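TfuA domain-containing protein (Methanosarcina acetivorans, PDB 6XP8) takes part in peptide backbone thioamidation, probably as a partner of a YcaO enzyme in installing thioamide groups. Local coordinates at residues G58-E61 against I62-L66; Y98-R102 against D103-E107. All coordinates share one frame; numbering follows the deposited sequence.

Contact 1 (G58-E61 against I62-L66); sequences GHRE and ILSAL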
loop_
_atom_site.group_PDB
_atom_site.type_symbol
_atom_site.label_atom_id
_atom_site.label_comp_id
_atom_site.label_asym_id
_atom_site.label_seq_id
_atom_site.Cartn_x
_atom_site.Cartn_y
_atom_site.Cartn_z
ATOM N N GLY A 58 -0.880 1.923 16.626
ATOM C CA GLY A 58 0.233 2.549 17.344
ATOM C C GLY A 58 1.432 1.633 17.496
ATOM O O GLY A 58 1.284 0.405 17.462
ATOM N N HIS A 59 2.615 2.237 17.654
ATOM C CA HIS A 59 3.851 1.486 17.925
ATOM C C HIS A 59 3.713 0.599 19.160
ATOM O O HIS A 59 4.143 -0.555 19.142
ATOM C CB HIS A 59 5.067 2.413 18.092
ATOM C CG HIS A 59 5.467 3.143 16.845
ATOM N ND1 HIS A 59 6.484 4.073 16.831
ATOM C CD2 HIS A 59 4.989 3.090 15.576
ATOM C CE1 HIS A 59 6.619 4.559 15.610
ATOM N NE2 HIS A 59 5.722 3.981 14.830
ATOM N N ARG A 60 3.113 1.149 20.220
ATOM C CA ARG A 60 2.856 0.423 21.474
ATOM C C ARG A 60 2.114 -0.908 21.251
ATOM O O ARG A 60 2.471 -1.931 21.846
ATOM C CB ARG A 60 2.130 1.351 22.477
ATOM C CG ARG A 60 1.258 0.694 23.546
ATOM C CD ARG A 60 2.043 0.210 24.760
ATOM N NE ARG A 60 1.309 -0.832 25.486
ATOM C CZ ARG A 60 1.852 -1.753 26.283
ATOM N NH1 ARG A 60 3.165 -1.801 26.494
ATOM N NH2 ARG A 60 1.068 -2.643 26.877
ATOM N N GLU A 61 1.109 -0.882 20.375
ATOM C CA GLU A 61 0.302 -2.059 20.043
ATOM C C GLU A 61 1.109 -3.146 19.339
ATOM O O GLU A 61 0.967 -4.330 19.655
ATOM C CB GLU A 61 -0.851 -1.667 19.131
ATOM C CG GLU A 61 -1.784 -0.613 19.687
ATOM C CD GLU A 61 -2.880 -0.302 18.704
ATOM O OE1 GLU A 61 -3.546 -1.254 18.255
ATOM O OE2 GLU A 61 -3.064 0.884 18.383
ATOM N N ILE A 62 1.933 -2.728 18.377
ATOM C CA ILE A 62 2.778 -3.646 17.612
ATOM C C ILE A 62 3.831 -4.251 18.548
ATOM O O ILE A 62 4.012 -5.473 18.565
ATOM C CB ILE A 62 3.388 -2.966 16.355
ATOM C CG1 ILE A 62 2.275 -2.699 15.324
ATOM C CG2 ILE A 62 4.497 -3.819 15.735
ATOM C CD1 ILE A 62 2.548 -1.556 14.366
ATOM N N LEU A 63 4.477 -3.399 19.345
ATOM C CA LEU A 63 5.467 -3.850 20.332
ATOM C C LEU A 63 4.904 -4.830 21.361
ATOM O O LEU A 63 5.596 -5.783 21.738
ATOM C CB LEU A 63 6.146 -2.661 21.023
ATOM C CG LEU A 63 7.063 -1.780 20.162
ATOM C CD1 LEU A 63 7.457 -0.516 20.916
ATOM C CD2 LEU A 63 8.299 -2.528 19.682
ATOM N N SER A 64 3.661 -4.603 21.798
ATOM C CA SER A 64 2.968 -5.522 22.713
ATOM C C SER A 64 2.824 -6.915 22.090
ATOM O O SER A 64 3.144 -7.927 22.730
ATOM C CB SER A 64 1.595 -4.969 23.127
ATOM O OG SER A 64 0.943 -5.855 24.023
ATOM N N ALA A 65 2.363 -6.949 20.837
ATOM C CA ALA A 65 2.231 -8.192 20.070
ATOM C C ALA A 65 3.565 -8.938 19.938
ATOM O O ALA A 65 3.621 -10.152 20.167
ATOM C CB ALA A 65 1.623 -7.909 18.696
ATOM N N LEU A 66 4.624 -8.203 19.598
ATOM C CA LEU A 66 5.973 -8.766 19.455
ATOM C C LEU A 66 6.501 -9.341 20.772
ATOM O O LEU A 66 7.083 -10.430 20.780
ATOM C CB LEU A 66 6.951 -7.723 18.893
ATOM C CG LEU A 66 6.738 -7.246 17.446
ATOM C CD1 LEU A 66 7.511 -5.966 17.197
ATOM C CD2 LEU A 66 7.113 -8.321 16.428
#
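Gly58 through Glu61 offer their carbonyls in turn to the amides of Ile62 through Ala65, and the segments 58-61 and 62-66 are thereby wound into the first turns of an alpha helix, the crossover helix of a beta-alpha-beta unit between the parallel strands 43-46 and 71-74. Leu63 N meets His59 O at 2.9 Å in an almost straight bond. Ser64 N reaches Arg60 O and Ala65 N reaches Glu61 O, while the opening bond from Ile62 N to Gly58 O is weak at 3.3 Å.

Gly58 is the N-cap, and the first turn is closed over it by a side chain. Glu61 CG sits beside its own backbone N (chi1 -58°), and the chain runs on extended to bring the carboxylate back to the start of the helix. Its OE1 takes the amide of Phe31 and its OE2 that of Gly58, so two backbone N-H groups hold the carboxylate, and its negative charge near the positive end of the helix dipole is probably favourable.

Round the helix, Ile62 lays CG1 and CD1 alongside Gly58 O and packs on Leu33, Arg82 and Leu86. Leu63 folds back over the preceding turn, with CG 3.3 Å from His59 O. Ser64 OG, hydrogen-bonded to Glu34 OE2, lies over one face of the Arg60 guanidinium, 4.3 Å from NH2. At the cap itself, Gly58 N donates to Glu61 OE2 at 3.0 Å, coming from above the carboxylate plane.

Contact 2 (Y98-R102 against D103-E107); sequences YEWYR and DGVIE
Tyr101 offers one face of its ring to Ile106 across a Schellman motif, the turn that ends helix 96-102 at Gly104. Ile106 CD1 sits over the centre of the tyrosine ring, 3.8 Å from its centroid and 6° off the normal, in a CH-pi contact. Ile106 CG1 lies between its own backbone N and carbonyl carbon (chi1 64°), which lets it touch Trp100 CB at 3.6 Å while CD1 reaches the ring. Val105 approaches the indole obliquely, its CG1 3.7 Å from Trp100 CD1.

Gly104, with positive phi, turns the chain back so that Trp100 O accepts from both Val105 N, in the carbonyl plane, and Ile106 N, from above it, while Gly104 N donates to Tyr101 O, the second bond of the motif. A water donates to Tyr101 O and to Ile106 O, bridging the last turn to the departing chain. The ring's hydroxyl bonds to Ser108 O and its side chain packs on helix 78-86; an alanine in place of Tyr101 would probably leave Ile106 CD1 without the face it rests on and Ser108 O without this partner.

Elsewhere on the turn Arg102 and Asp103 lie alongside each other, their flat groups 35° apart. The arginine chain bends at chi3 and grips side-on: NE meets Asp103 OD1 at 2.8 Å, and NH2 meets Asp103 OD2 at 2.9 Å. The helix end thus joins an apolar contact on the buried Tyr101 ring to a two-bond salt bridge between exposed residues, where solvent is likely to moderate the electrostatic gain.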
loop_
_atom_site.group_PDB
_atom_site.type_symbol
_atom_site.label_atom_id
_atom_site.label_comp_id
_atom_site.label_asym_id
_atom_site.label_seq_id
_atom_site.Cartn_x
_atom_site.Cartn_y
_atom_site.Cartn_z
ATOM N N TYR A 98 8.091 -0.950 1.526
ATOM C CA TYR A 98 8.886 -1.062 2.746
ATOM C C TYR A 98 10.351 -0.668 2.510
ATOM O O TYR A 98 10.907 0.126 3.270
ATOM C CB TYR A 98 8.814 -2.479 3.331
ATOM C CG TYR A 98 9.910 -2.760 4.344
ATOM C CD1 TYR A 98 9.931 -2.110 5.585
ATOM C CD2 TYR A 98 10.938 -3.663 4.045
ATOM C CE1 TYR A 98 10.946 -2.358 6.507
ATOM C CE2 TYR A 98 11.948 -3.926 4.963
ATOM C CZ TYR A 98 11.949 -3.273 6.183
ATOM O OH TYR A 98 12.955 -3.544 7.085
ATOM N N GLU A 99 10.960 -1.246 1.471
ATOM C CA GLU A 99 12.347 -0.947 1.096
ATOM C C GLU A 99 12.585 0.549 0.874
ATOM O O GLU A 99 13.565 1.102 1.383
ATOM C CB GLU A 99 12.762 -1.752 -0.136
ATOM C CG GLU A 99 12.952 -3.241 0.136
ATOM C CD GLU A 99 12.973 -4.103 -1.120
ATOM O OE1 GLU A 99 12.999 -3.568 -2.255
ATOM O OE2 GLU A 99 12.966 -5.343 -0.965
ATOM N N TRP A 100 11.679 1.195 0.138
ATOM C CA TRP A 100 11.777 2.637 -0.121
ATOM C C TRP A 100 11.680 3.490 1.145
ATOM O O TRP A 100 12.431 4.451 1.290
ATOM C CB TRP A 100 10.743 3.092 -1.154
ATOM C CG TRP A 100 10.938 2.543 -2.540
ATOM C CD1 TRP A 100 12.126 2.299 -3.176
ATOM C CD2 TRP A 100 9.908 2.209 -3.476
ATOM N NE1 TRP A 100 11.899 1.817 -4.441
ATOM C CE2 TRP A 100 10.548 1.750 -4.654
ATOM C CE3 TRP A 100 8.504 2.238 -3.431
ATOM C CZ2 TRP A 100 9.830 1.323 -5.783
ATOM C CZ3 TRP A 100 7.787 1.814 -4.554
ATOM C CH2 TRP A 100 8.456 1.360 -5.712
ATOM N N TYR A 101 10.766 3.135 2.054
ATOM C CA TYR A 101 10.663 3.814 3.355
ATOM C C TYR A 101 11.932 3.610 4.188
ATOM O O TYR A 101 12.475 4.570 4.740
ATOM C CB TYR A 101 9.447 3.324 4.155
ATOM C CG TYR A 101 8.118 3.988 3.848
ATOM C CD1 TYR A 101 7.963 5.385 3.917
ATOM C CD2 TYR A 101 6.991 3.212 3.541
ATOM C CE1 TYR A 101 6.739 5.985 3.640
ATOM C CE2 TYR A 101 5.759 3.804 3.272
ATOM C CZ TYR A 101 5.638 5.185 3.331
ATOM O OH TYR A 101 4.422 5.766 3.068
ATOM N N ARG A 102 12.388 2.356 4.259
ATOM C CA ARG A 102 13.595 1.964 5.002
ATOM C C ARG A 102 14.825 2.782 4.583
ATOM O O ARG A 102 15.578 3.265 5.437
ATOM C CB ARG A 102 13.855 0.459 4.811
ATOM C CG ARG A 102 15.045 -0.112 5.575
ATOM C CD ARG A 102 15.492 -1.450 4.996
ATOM N NE ARG A 102 15.907 -1.336 3.594
ATOM C CZ ARG A 102 15.978 -2.348 2.729
ATOM N NH1 ARG A 102 15.664 -3.586 3.098
ATOM N NH2 ARG A 102 16.355 -2.117 1.477
ATOM N N ASP A 103 14.987 2.950 3.273
ATOM C CA ASP A 103 16.174 3.576 2.685
ATOM C C ASP A 103 16.026 5.085 2.456
ATOM O O ASP A 103 16.924 5.732 1.885
ATOM C CB ASP A 103 16.543 2.855 1.380
ATOM C CG ASP A 103 16.887 1.379 1.595
ATOM O OD1 ASP A 103 17.243 0.989 2.729
ATOM O OD2 ASP A 103 16.802 0.607 0.623
ATOM N N GLY A 104 14.905 5.645 2.911
ATOM C CA GLY A 104 14.612 7.074 2.756
ATOM C C GLY A 104 14.360 7.523 1.328
ATOM O O GLY A 104 14.467 8.714 1.026
ATOM N N VAL A 105 14.029 6.571 0.453
ATOM C CA VAL A 105 13.713 6.845 -0.957
ATOM C C VAL A 105 12.369 7.591 -1.051
ATOM O O VAL A 105 12.210 8.510 -1.862
ATOM C CB VAL A 105 13.724 5.538 -1.794
ATOM C CG1 VAL A 105 13.355 5.786 -3.253
ATOM C CG2 VAL A 105 15.090 4.864 -1.704
ATOM N N ILE A 106 11.419 7.185 -0.212
ATOM C CA ILE A 106 10.153 7.901 -0.025
ATOM C C ILE A 106 9.985 8.206 1.467
ATOM O O ILE A 106 10.643 7.580 2.308
ATOM C CB ILE A 106 8.927 7.121 -0.580
ATOM C CG1 ILE A 106 8.713 5.794 0.181
ATOM C CG2 ILE A 106 9.038 6.926 -2.098
ATOM C CD1 ILE A 106 7.413 5.066 -0.122
ATOM N N GLU A 107 9.126 9.174 1.787
ATOM C CA GLU A 107 8.743 9.454 3.180
ATOM C C GLU A 107 7.310 9.966 3.301
ATOM O O GLU A 107 6.766 10.556 2.359
ATOM C CB GLU A 107 9.733 10.397 3.892
ATOM C CG GLU A 107 9.958 11.744 3.230
ATOM C CD GLU A 107 10.931 12.620 4.004
ATOM O OE1 GLU A 107 12.105 12.706 3.587
ATOM O OE2 GLU A 107 10.525 13.200 5.035
HETATM O O HOH W 1 11.428 7.134 4.780
#

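Overall arrangement
Contacts 1 and 2 illustrate opposite ends of helices: where contact 1 starts helix 59-67, a side-chain carboxylate takes the N-cap amide, whereas where contact 2 finishes helix 96-102, backbone carbonyls of the last turn take the amides of the departing chain. They follow in series along the chain, their centres about 21 Å apart and their nearest atoms about 11 Å apart, without touching. Helix 78-86 relates them: His59 and Ile62 of contact 1 pack on its Arg82 and Leu86, whereas Tyr101 of contact 2 packs on Ala80, Leu81 and Ser84. Between them in the chain come strands 71-74 and 92-93, and after contact 2 a loop leads to helix 128-140, which Ile106 already touches.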